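Local coordinates for protein UL16 (Human herpesvirus 5 strain ad169, PDB 2WY3), which helps human cytomegalovirus evade natural killer cells by sequestering ligands of the host activating receptor KLRK1, such as ULBP1 and ULBP2, inside the infected cell, at residues K6-T11 and N42-E47; T17-I22 and D113-E118; G50-W55 and S60-W65; L88-R91 and T96-Y99. All blocks are in the same frame, centred on the assembly; numbering follows the deposited sequence.

Contact 1. Residues K6-T11 and N42-E47; sequences KSSNST and NVTEDE. With NAG (2-acetamido-2-deoxy-beta-D-glucopyranose), chain I; NAG (2-acetamido-2-deoxy-beta-D-glucopyranose), chain K.
The flat group here is the D46 carboxylate, which presents its OD2 to the backbone amide of S7. That amide gives its hydrogen to OD2 on the syn side, the side of the second carboxylate oxygen, with S7 N to D46 OD2 at 2.8 Å and an angle of 152° at the hydrogen. S7 OG stands 3.1 Å from D46 OD2, close enough to share its proton there, though S5 OG also lies near. The other oxygen, D46 OD1, is hydrogen-bonded to S5 OG, just ahead of K6-T11. With CG lodged between its own backbone N and carbonyl carbon (chi1 76°), D46 reaches out from the type I turn T44-E47 to the type I turn K6-N9. Water fills in alongside: one molecule accepts from K6 N at 3.0 Å and donates to D46 O at 2.8 Å. Sugar flanks the second loop, N42 carrying an N-linked GlcNAc on ND2, while N2 of another GlcNAc donates to E45 OE1 at 2.8 Å. One carboxylate thus clasps two surface turns, and its charge is probably stabilised by neutral groups, the S7 amide at OD2 and the S5 hydroxyl at OD1.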
# COMPACT_ATOMS: atom_id res chain seq x y z
N LYS B 6 5.08 -23.87 -13.25
CA LYS B 6 5.44 -25.02 -14.08
C LYS B 6 6.82 -24.83 -14.73
O LYS B 6 7.57 -25.79 -14.87
CB LYS B 6 4.39 -25.28 -15.16
CG LYS B 6 3.06 -25.79 -14.61
CD LYS B 6 2.06 -26.04 -15.72
CE LYS B 6 0.81 -26.72 -15.19
NZ LYS B 6 1.15 -27.99 -14.48
N SER B 7 7.14 -23.61 -15.13
CA SER B 7 8.41 -23.37 -15.82
C SER B 7 9.60 -23.57 -14.88
O SER B 7 10.68 -23.95 -15.32
CB SER B 7 8.44 -21.98 -16.46
OG SER B 7 8.44 -20.95 -15.49
N SER B 8 9.39 -23.33 -13.59
CA SER B 8 10.45 -23.48 -12.59
C SER B 8 10.41 -24.87 -11.95
O SER B 8 11.14 -25.14 -10.99
CB SER B 8 10.30 -22.43 -11.49
OG SER B 8 10.24 -21.11 -12.02
N ASN B 9 9.56 -25.74 -12.47
CA ASN B 9 9.39 -27.08 -11.92
C ASN B 9 9.09 -27.04 -10.43
O ASN B 9 9.52 -27.90 -9.66
CB ASN B 9 10.63 -27.94 -12.19
CG ASN B 9 10.36 -29.42 -11.99
OD1 ASN B 9 9.22 -29.87 -12.09
ND2 ASN B 9 11.42 -30.17 -11.71
N SER B 10 8.35 -26.02 -10.01
CA SER B 10 7.99 -25.89 -8.61
C SER B 10 6.49 -25.71 -8.48
O SER B 10 5.99 -24.60 -8.33
CB SER B 10 8.72 -24.71 -7.97
OG SER B 10 8.36 -24.57 -6.61
N THR B 11 5.77 -26.82 -8.55
CA THR B 11 4.32 -26.81 -8.43
C THR B 11 3.92 -27.55 -7.17
O THR B 11 4.56 -28.54 -6.80
CB THR B 11 3.65 -27.48 -9.65
OG1 THR B 11 4.01 -26.77 -10.84
CG2 THR B 11 2.14 -27.49 -9.49
N ASN B 42 10.56 -11.56 -7.14
CA ASN B 42 10.88 -12.36 -8.32
C ASN B 42 9.80 -13.36 -8.74
O ASN B 42 10.08 -14.52 -9.03
CB ASN B 42 12.23 -13.05 -8.15
CG ASN B 42 13.40 -12.09 -8.29
OD1 ASN B 42 13.21 -10.89 -8.48
ND2 ASN B 42 14.61 -12.61 -8.19
N VAL B 43 8.56 -12.88 -8.79
CA VAL B 43 7.44 -13.68 -9.25
C VAL B 43 7.57 -13.89 -10.75
O VAL B 43 7.77 -12.94 -11.49
CB VAL B 43 6.10 -12.98 -8.94
CG1 VAL B 43 4.93 -13.78 -9.51
CG2 VAL B 43 5.94 -12.82 -7.42
N THR B 44 7.46 -15.14 -11.22
CA THR B 44 7.55 -15.37 -12.66
C THR B 44 6.19 -15.27 -13.32
O THR B 44 5.17 -15.35 -12.65
CB THR B 44 8.17 -16.74 -13.01
OG1 THR B 44 7.35 -17.78 -12.46
CG2 THR B 44 9.57 -16.85 -12.44
N GLU B 45 6.17 -15.11 -14.64
CA GLU B 45 4.92 -14.92 -15.37
C GLU B 45 3.90 -16.02 -15.10
O GLU B 45 2.71 -15.73 -14.98
CB GLU B 45 5.19 -14.83 -16.88
CG GLU B 45 5.59 -13.45 -17.36
CD GLU B 45 5.66 -13.38 -18.87
OE1 GLU B 45 4.78 -13.96 -19.54
OE2 GLU B 45 6.60 -12.74 -19.39
N ASP B 46 4.35 -17.26 -15.02
CA ASP B 46 3.41 -18.37 -14.87
C ASP B 46 3.16 -18.76 -13.42
O ASP B 46 2.39 -19.68 -13.14
CB ASP B 46 3.86 -19.59 -15.69
CG ASP B 46 5.03 -20.33 -15.05
OD1 ASP B 46 5.60 -19.85 -14.04
OD2 ASP B 46 5.38 -21.42 -15.56
N GLU B 47 3.78 -18.05 -12.48
CA GLU B 47 3.67 -18.45 -11.08
C GLU B 47 2.32 -18.12 -10.46
O GLU B 47 1.87 -16.96 -10.48
CB GLU B 47 4.79 -17.85 -10.23
CG GLU B 47 4.81 -18.43 -8.81
CD GLU B 47 5.95 -17.88 -7.96
OE1 GLU B 47 6.72 -17.05 -8.48
OE2 GLU B 47 6.06 -18.28 -6.78
C1 NAG I . 15.58 -11.56 -8.34
C2 NAG I . 16.48 -11.80 -7.13
C3 NAG I . 17.75 -10.97 -7.19
C4 NAG I . 18.40 -11.07 -8.56
C5 NAG I . 17.38 -10.74 -9.65
C6 NAG I . 18.01 -10.85 -11.03
C7 NAG I . 15.58 -12.31 -4.94
C8 NAG I . 15.27 -11.72 -3.59
N2 NAG I . 15.74 -11.45 -5.93
O3 NAG I . 18.66 -11.43 -6.20
O4 NAG I . 19.48 -10.16 -8.64
O5 NAG I . 16.28 -11.63 -9.56
O6 NAG I . 18.30 -12.20 -11.31
O7 NAG I . 15.67 -13.53 -5.08
C1 NAG K . 1.06 -12.94 -19.33
C2 NAG K . 1.23 -14.03 -20.39
C3 NAG K . 1.67 -13.43 -21.72
C4 NAG K . 0.67 -12.37 -22.13
C5 NAG K . 0.55 -11.32 -21.04
C6 NAG K . -0.50 -10.28 -21.41
C7 NAG K . 1.80 -16.29 -19.72
C8 NAG K . 2.89 -17.29 -19.48
N2 NAG K . 2.18 -15.04 -19.96
O3 NAG K . 1.74 -14.43 -22.71
O4 NAG K . 1.09 -11.78 -23.34
O5 NAG K . 0.22 -11.89 -19.79
O6 NAG K . -0.40 -9.19 -20.53
O7 NAG K . 0.62 -16.63 -19.68
O HOH W 1 2.48 -22.48 -13.44
O HOH W 2 6.98 -18.09 -16.20
O HOH W 3 8.57 -18.87 -9.97

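Contact 2. Residues T17-I22 and D113-E118; sequences TELASI and DCLRCE. With NAG (2-acetamido-2-deoxy-beta-D-glucopyranose), chain H.
L19 and L115 meet through one methyl each, their side chains crossing at about a right angle, with L19 CD2 3.9 Å from L115 CD2. In L19 the branch CG lies opposite the carbonyl carbon (chi1 -66°), and the chain then runs on extended, carrying its methyls in toward strand 110-118. The L115 side chain leaves the strand without pointing at L19, and its end bends nearer. Two places earlier on the strand, D113 comes up beside the root of the same leucine: its OD2 is 4.1 Å from L19 CB, a contact with carbon and not a polar bond. The carboxylate is satisfied elsewhere, OD2 in a salt bridge to R111 and OD1 in another to R127, and this pairing probably keeps its charge tolerable in a buried place. The loop T17-I22, coiled like a helix but lacking its regular bonds, is braced from within, S21 OG donating to E18 O at 3.1 Å and I22 N to L19 O at 3.1 Å. Outside, E18 CG lies 3.4 Å from O5 of a GlcNAc. The loop thus lies over one face of the six-stranded sheet, where L19 also touches A52 of strand 49-55, next to strand 110-118, while I22 rests on I124 of strand 121-131, the neighbour of 110-118 on its other side.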
# COMPACT_ATOMS: atom_id res chain seq x y z
N THR B 17 -5.88 -28.42 4.76
CA THR B 17 -5.80 -29.06 6.07
C THR B 17 -4.37 -29.01 6.64
O THR B 17 -4.17 -29.16 7.84
CB THR B 17 -6.29 -30.52 6.01
OG1 THR B 17 -7.57 -30.55 5.36
CG2 THR B 17 -6.41 -31.11 7.40
N GLU B 18 -3.39 -28.80 5.78
CA GLU B 18 -2.00 -28.79 6.22
C GLU B 18 -1.53 -27.38 6.61
O GLU B 18 -0.48 -27.23 7.23
CB GLU B 18 -1.07 -29.33 5.14
CG GLU B 18 -1.25 -30.81 4.86
CD GLU B 18 -0.45 -31.27 3.66
OE1 GLU B 18 0.23 -30.42 3.04
OE2 GLU B 18 -0.50 -32.47 3.33
N LEU B 19 -2.31 -26.37 6.25
CA LEU B 19 -1.85 -24.99 6.43
C LEU B 19 -1.60 -24.61 7.89
O LEU B 19 -0.65 -23.90 8.20
CB LEU B 19 -2.82 -23.98 5.80
CG LEU B 19 -2.94 -24.04 4.27
CD1 LEU B 19 -3.98 -23.04 3.79
CD2 LEU B 19 -1.59 -23.79 3.63
N ALA B 20 -2.47 -25.07 8.79
CA ALA B 20 -2.35 -24.68 10.19
C ALA B 20 -0.96 -24.99 10.77
O ALA B 20 -0.41 -24.19 11.53
CB ALA B 20 -3.43 -25.34 11.04
N SER B 21 -0.40 -26.14 10.40
CA SER B 21 0.88 -26.60 10.94
C SER B 21 2.14 -26.03 10.27
O SER B 21 3.25 -26.23 10.75
CB SER B 21 0.94 -28.14 10.95
OG SER B 21 0.95 -28.65 9.62
N ILE B 22 1.96 -25.32 9.16
CA ILE B 22 3.11 -24.73 8.47
C ILE B 22 3.61 -23.51 9.25
O ILE B 22 2.82 -22.69 9.69
CB ILE B 22 2.72 -24.32 7.03
CG1 ILE B 22 2.45 -25.58 6.20
CG2 ILE B 22 3.83 -23.46 6.38
CD1 ILE B 22 1.90 -25.29 4.80
N ASP B 113 -3.51 -16.53 5.13
CA ASP B 113 -2.18 -17.09 4.87
C ASP B 113 -1.76 -16.76 3.44
O ASP B 113 -2.39 -17.23 2.50
CB ASP B 113 -2.18 -18.62 5.05
CG ASP B 113 -2.32 -19.04 6.51
OD1 ASP B 113 -1.74 -18.38 7.39
OD2 ASP B 113 -3.02 -20.04 6.80
N CYS B 114 -0.70 -15.98 3.28
CA CYS B 114 -0.16 -15.69 1.95
C CYS B 114 0.75 -16.83 1.53
O CYS B 114 1.73 -17.13 2.21
CB CYS B 114 0.61 -14.38 1.94
SG CYS B 114 -0.56 -13.00 2.15
N LEU B 115 0.41 -17.45 0.40
CA LEU B 115 0.96 -18.74 0.03
C LEU B 115 1.96 -18.60 -1.09
O LEU B 115 1.82 -17.73 -1.94
CB LEU B 115 -0.16 -19.65 -0.49
CG LEU B 115 -1.36 -19.88 0.43
CD1 LEU B 115 -2.34 -20.86 -0.24
CD2 LEU B 115 -0.90 -20.40 1.77
N ARG B 116 2.95 -19.49 -1.09
CA ARG B 116 3.88 -19.64 -2.21
C ARG B 116 4.41 -21.06 -2.24
O ARG B 116 4.64 -21.66 -1.20
CB ARG B 116 5.07 -18.69 -2.08
CG ARG B 116 5.80 -18.47 -3.42
CD ARG B 116 6.86 -17.37 -3.34
NE ARG B 116 7.25 -16.98 -4.70
CZ ARG B 116 8.04 -15.95 -4.99
NH1 ARG B 116 8.52 -15.19 -4.01
NH2 ARG B 116 8.33 -15.68 -6.25
N CYS B 117 4.67 -21.55 -3.44
CA CYS B 117 5.26 -22.87 -3.61
C CYS B 117 6.78 -22.76 -3.74
O CYS B 117 7.27 -22.00 -4.57
CB CYS B 117 4.67 -23.54 -4.85
SG CYS B 117 5.18 -25.24 -5.11
N GLU B 118 7.51 -23.50 -2.93
CA GLU B 118 8.96 -23.51 -3.04
C GLU B 118 9.44 -24.96 -3.03
O GLU B 118 9.06 -25.74 -2.15
CB GLU B 118 9.61 -22.71 -1.91
CG GLU B 118 11.14 -22.83 -1.89
CD GLU B 118 11.77 -22.36 -0.59
OE1 GLU B 118 11.11 -21.64 0.19
OE2 GLU B 118 12.95 -22.71 -0.34
C1 NAG H . -4.54 -33.16 3.42
C2 NAG H . -4.62 -34.58 2.87
C3 NAG H . -5.03 -35.59 3.94
C4 NAG H . -4.18 -35.42 5.19
C5 NAG H . -4.15 -33.97 5.66
C6 NAG H . -3.15 -33.81 6.79
C7 NAG H . -5.18 -34.98 0.55
C8 NAG H . -6.22 -34.96 -0.53
N2 NAG H . -5.57 -34.64 1.77
O3 NAG H . -4.86 -36.90 3.45
O4 NAG H . -4.71 -36.23 6.22
O5 NAG H . -3.77 -33.10 4.61
O6 NAG H . -1.86 -34.10 6.29
O7 NAG H . -4.02 -35.31 0.28

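Contact 3. Residues G50-W55 and S60-W65; sequences GVAFTW and SVVDLW. With NAG (2-acetamido-2-deoxy-beta-D-glucopyranose), chain J.
Strands 50-55 and 62-65 run antiparallel at 162°, their axes 4.5 Å apart at closest approach, with V51-W65 and F53-D63 as hydrogen-bonded pairs, A52-L64 and T54-V62 as non-hydrogen-bonded ones, and F53 N to D63 O and D63 N to F53 O both 2.8 Å, although the first donor stands well above the carbonyl plane. On one face V51 lies alongside the W65 indole, its CG2 3.5 Å from W65 NE1. The indole gets there because W65 CG sits between its backbone N and carbonyl carbon (chi1 76°), folding the rings back over the neighbouring strand; NE1 donates to T100. Further along this face, D63 CB touches the rim of the F53 ring, near its plane, 4.2 Å from F53 CD2. These are the arms of the beta hairpin 49-55/62-68, inside the six-stranded sheet of this E-set-like domain, and W55 N to V61 O, 3.0 Å, adds a last, nearly straight rung. On the reverse face T54 and V62 meet at a slant, T54 OG1 3.6 Å from V62 CG2, and A52 CB packs against L64 CD1. F53 also stacks on Y112 and receives a cation-pi contact from R102.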
# COMPACT_ATOMS: atom_id res chain seq x y z
N GLY B 50 -1.16 -16.76 -3.95
CA GLY B 50 -2.49 -16.45 -3.48
C GLY B 50 -2.62 -16.39 -1.98
O GLY B 50 -1.64 -16.50 -1.25
N VAL B 51 -3.87 -16.26 -1.53
CA VAL B 51 -4.15 -16.05 -0.12
C VAL B 51 -5.29 -16.98 0.31
O VAL B 51 -6.35 -16.99 -0.30
CB VAL B 51 -4.58 -14.59 0.15
CG1 VAL B 51 -4.77 -14.38 1.64
CG2 VAL B 51 -3.54 -13.61 -0.40
N ALA B 52 -5.04 -17.75 1.37
CA ALA B 52 -6.06 -18.61 1.96
C ALA B 52 -6.67 -17.92 3.17
O ALA B 52 -5.96 -17.32 3.97
CB ALA B 52 -5.43 -19.95 2.38
N PHE B 53 -7.99 -18.03 3.31
CA PHE B 53 -8.70 -17.48 4.46
C PHE B 53 -9.40 -18.60 5.24
O PHE B 53 -10.32 -19.25 4.71
CB PHE B 53 -9.75 -16.45 4.01
CG PHE B 53 -10.76 -16.09 5.09
CD1 PHE B 53 -10.33 -15.71 6.35
CD2 PHE B 53 -12.12 -16.14 4.83
CE1 PHE B 53 -11.25 -15.38 7.35
CE2 PHE B 53 -13.05 -15.81 5.82
CZ PHE B 53 -12.61 -15.44 7.09
N THR B 54 -8.99 -18.81 6.48
CA THR B 54 -9.62 -19.84 7.32
C THR B 54 -10.49 -19.13 8.37
O THR B 54 -9.99 -18.33 9.15
CB THR B 54 -8.54 -20.72 8.02
OG1 THR B 54 -7.74 -21.39 7.03
CG2 THR B 54 -9.19 -21.76 8.93
N TRP B 55 -11.79 -19.41 8.39
CA TRP B 55 -12.72 -18.71 9.28
C TRP B 55 -12.40 -18.97 10.75
O TRP B 55 -12.14 -20.11 11.13
CB TRP B 55 -14.15 -19.19 8.99
CG TRP B 55 -15.22 -18.37 9.62
CD1 TRP B 55 -15.20 -17.02 9.88
CD2 TRP B 55 -16.50 -18.84 10.03
NE1 TRP B 55 -16.41 -16.63 10.44
CE2 TRP B 55 -17.22 -17.74 10.54
CE3 TRP B 55 -17.12 -20.10 10.01
CZ2 TRP B 55 -18.52 -17.86 11.04
CZ3 TRP B 55 -18.41 -20.22 10.51
CH2 TRP B 55 -19.10 -19.10 11.01
N SER B 60 -12.36 -25.70 9.40
CA SER B 60 -12.58 -26.46 8.16
C SER B 60 -13.11 -25.59 7.02
O SER B 60 -13.15 -26.03 5.87
CB SER B 60 -13.55 -27.62 8.41
OG SER B 60 -13.01 -28.51 9.37
N VAL B 61 -13.53 -24.37 7.33
CA VAL B 61 -14.10 -23.49 6.32
C VAL B 61 -13.02 -22.55 5.79
O VAL B 61 -12.59 -21.62 6.48
CB VAL B 61 -15.27 -22.68 6.90
CG1 VAL B 61 -15.82 -21.66 5.89
CG2 VAL B 61 -16.37 -23.65 7.38
N VAL B 62 -12.58 -22.79 4.56
CA VAL B 62 -11.41 -22.09 4.01
C VAL B 62 -11.71 -21.56 2.62
O VAL B 62 -12.17 -22.31 1.75
CB VAL B 62 -10.18 -23.02 3.94
CG1 VAL B 62 -8.94 -22.25 3.46
CG2 VAL B 62 -9.90 -23.63 5.30
N ASP B 63 -11.44 -20.28 2.40
CA ASP B 63 -11.62 -19.65 1.11
C ASP B 63 -10.25 -19.35 0.51
O ASP B 63 -9.23 -19.47 1.19
CB ASP B 63 -12.43 -18.36 1.25
CG ASP B 63 -13.20 -18.00 -0.02
OD1 ASP B 63 -13.02 -18.69 -1.05
OD2 ASP B 63 -13.99 -17.03 0.01
N LEU B 64 -10.22 -18.95 -0.75
CA LEU B 64 -8.95 -18.80 -1.44
C LEU B 64 -9.10 -17.82 -2.58
O LEU B 64 -10.08 -17.87 -3.31
CB LEU B 64 -8.55 -20.17 -2.02
CG LEU B 64 -7.22 -20.26 -2.79
CD1 LEU B 64 -6.05 -20.12 -1.82
CD2 LEU B 64 -7.14 -21.58 -3.56
N TRP B 65 -8.13 -16.93 -2.75
CA TRP B 65 -8.02 -16.20 -4.00
C TRP B 65 -6.63 -16.38 -4.59
O TRP B 65 -5.67 -16.56 -3.84
CB TRP B 65 -8.44 -14.72 -3.87
CG TRP B 65 -7.51 -13.70 -3.21
CD1 TRP B 65 -7.49 -13.34 -1.89
CD2 TRP B 65 -6.55 -12.85 -3.87
NE1 TRP B 65 -6.56 -12.33 -1.69
CE2 TRP B 65 -5.97 -12.02 -2.89
CE3 TRP B 65 -6.12 -12.72 -5.20
CZ2 TRP B 65 -4.97 -11.07 -3.19
CZ3 TRP B 65 -5.13 -11.78 -5.51
CH2 TRP B 65 -4.56 -10.97 -4.50
C1 NAG J . -17.25 -26.88 10.25
C2 NAG J . -18.57 -27.45 10.75
C3 NAG J . -18.75 -28.88 10.26
C4 NAG J . -18.53 -28.96 8.75
C5 NAG J . -17.19 -28.33 8.39
C6 NAG J . -16.94 -28.37 6.88
C7 NAG J . -19.28 -26.47 12.87
C8 NAG J . -19.37 -26.67 14.35
N2 NAG J . -18.64 -27.43 12.20
O3 NAG J . -20.03 -29.35 10.59
O4 NAG J . -18.52 -30.31 8.35
O5 NAG J . -17.14 -27.00 8.85
O6 NAG J . -17.87 -27.55 6.22
O7 NAG J . -19.78 -25.46 12.34
O HOH W 4 -13.31 -19.17 5.35

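Contact 4. Residues L88-R91 and T96-Y99; sequences LKMR and TKLY
The beta hairpin of strands 82-89 and 95-102 brings L88-R91 and T96-Y99 together near its turn, at the edge of the three-stranded sheet. L88 and K97 form an antiparallel hydrogen-bonded pair: L88 N to K97 O and K97 N to L88 O are both 2.9 Å, the second nearly straight at 166° and aimed almost down the axis of the carbonyl. Next to it K89 and T96 make a non-hydrogen-bonded pair, where the L88 carbonyl oxygen also meets the CA hydrogen of T96, with L88 O to T96 CA at 3.4 Å.

L88 does most of the side-chain work. Its CG occupies the space between backbone N and carbonyl carbon (chi1 65°), which bends the isobutyl group over toward the facing strand, where its CG comes within 3.6 Å of Y99 CE2. The leucine approaches the ring obliquely, with CD2 also near the same carbon. On the side of L88 and Y99 a chain of another protein comes up: Y99 OH and R91 N each hydrogen-bond to an acidic side chain of that chain, and an apolar residue of it packs on L88. The hairpin supplies two of the three strands of the antiparallel sheet 34-41/95-102/82-89, strand 95-102 lying in the centre and 82-89 at the edge; L98 packs on W65 and V51 of the other sheet.

Beyond the strand, M90, bent at its last torsion, crosses the K97 chain at a slant, its SD 3.7 Å from NZ at the end of the extended K97 chain. On the K89 and T96 face, K89 CG touches T96 OG1 at 3.5 Å, while the K89 ammonium turns off to a salt bridge with D70.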
# COMPACT_ATOMS: atom_id res chain seq x y z
N LEU B 88 -0.26 -5.98 -7.20
CA LEU B 88 0.35 -4.92 -7.99
C LEU B 88 1.86 -5.09 -7.99
O LEU B 88 2.43 -5.61 -7.04
CB LEU B 88 -0.04 -3.54 -7.46
CG LEU B 88 0.38 -3.04 -6.08
CD1 LEU B 88 1.89 -2.86 -5.98
CD2 LEU B 88 -0.32 -1.72 -5.84
N LYS B 89 2.50 -4.67 -9.06
CA LYS B 89 3.95 -4.77 -9.15
C LYS B 89 4.59 -3.42 -8.86
O LYS B 89 4.17 -2.40 -9.41
CB LYS B 89 4.38 -5.23 -10.55
CG LYS B 89 4.22 -6.73 -10.78
CD LYS B 89 4.82 -7.15 -12.11
CE LYS B 89 4.08 -6.52 -13.28
NZ LYS B 89 4.58 -7.01 -14.59
N MET B 90 5.61 -3.41 -8.01
CA MET B 90 6.32 -2.17 -7.74
C MET B 90 7.22 -1.83 -8.91
O MET B 90 7.64 -2.72 -9.65
CB MET B 90 7.15 -2.31 -6.46
CG MET B 90 6.29 -2.43 -5.21
SD MET B 90 7.26 -2.55 -3.69
CE MET B 90 7.88 -0.88 -3.49
N ARG B 91 7.54 -0.55 -9.07
CA ARG B 91 8.39 -0.12 -10.17
C ARG B 91 9.87 -0.02 -9.79
O ARG B 91 10.75 -0.25 -10.62
CB ARG B 91 7.90 1.23 -10.73
CG ARG B 91 6.53 1.15 -11.40
CD ARG B 91 6.17 2.48 -12.05
NE ARG B 91 7.18 2.92 -13.01
CZ ARG B 91 7.10 2.70 -14.32
NH1 ARG B 91 6.07 2.05 -14.83
NH2 ARG B 91 8.07 3.13 -15.12
N THR B 96 6.18 -8.09 -6.24
CA THR B 96 4.74 -8.09 -6.42
C THR B 96 4.10 -8.13 -5.04
O THR B 96 4.51 -8.92 -4.21
CB THR B 96 4.28 -9.34 -7.19
OG1 THR B 96 4.90 -9.35 -8.49
CG2 THR B 96 2.77 -9.34 -7.35
N LYS B 97 3.13 -7.26 -4.78
CA LYS B 97 2.42 -7.32 -3.50
C LYS B 97 1.01 -7.81 -3.74
O LYS B 97 0.35 -7.39 -4.70
CB LYS B 97 2.37 -5.94 -2.86
CG LYS B 97 3.70 -5.50 -2.25
CD LYS B 97 3.63 -4.04 -1.84
CE LYS B 97 4.86 -3.62 -1.06
NZ LYS B 97 4.88 -2.15 -0.87
N LEU B 98 0.54 -8.70 -2.87
CA LEU B 98 -0.86 -9.10 -2.89
C LEU B 98 -1.59 -8.36 -1.77
O LEU B 98 -1.20 -8.46 -0.60
CB LEU B 98 -1.01 -10.61 -2.69
CG LEU B 98 -0.46 -11.54 -3.77
CD1 LEU B 98 -0.98 -12.96 -3.57
CD2 LEU B 98 -0.82 -11.03 -5.16
N TYR B 99 -2.64 -7.62 -2.12
CA TYR B 99 -3.41 -6.85 -1.15
C TYR B 99 -4.74 -7.51 -0.88
O TYR B 99 -5.49 -7.79 -1.81
CB TYR B 99 -3.70 -5.45 -1.69
CG TYR B 99 -2.53 -4.52 -1.69
CD1 TYR B 99 -2.42 -3.52 -0.72
CD2 TYR B 99 -1.52 -4.63 -2.64
CE1 TYR B 99 -1.34 -2.65 -0.71
CE2 TYR B 99 -0.44 -3.77 -2.64
CZ TYR B 99 -0.36 -2.78 -1.66
OH TYR B 99 0.72 -1.92 -1.64

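In the fold
Four contacts show how two packed sheets and their loops are tied into one all-beta extracellular domain. Contacts 3 and 4 follow one another inside the long chain loop closed by contact 2. Contacts 2 and 3 both use the six-stranded sheet, where strands 49-55 and 110-118 are neighbours, and their centres lie about 11 Å apart. Contact 4 belongs to the three-stranded sheet, about 20 Å between centres from contact 3, yet L98 touches G50, V51 and W65 across the sandwich. Contact 1, at the surface, interleaves with contact 2 along the chain and joins it through the E47-R116 salt bridge. Glycans border contacts 1, 2 and 3; contact 4 meets a chain of another protein.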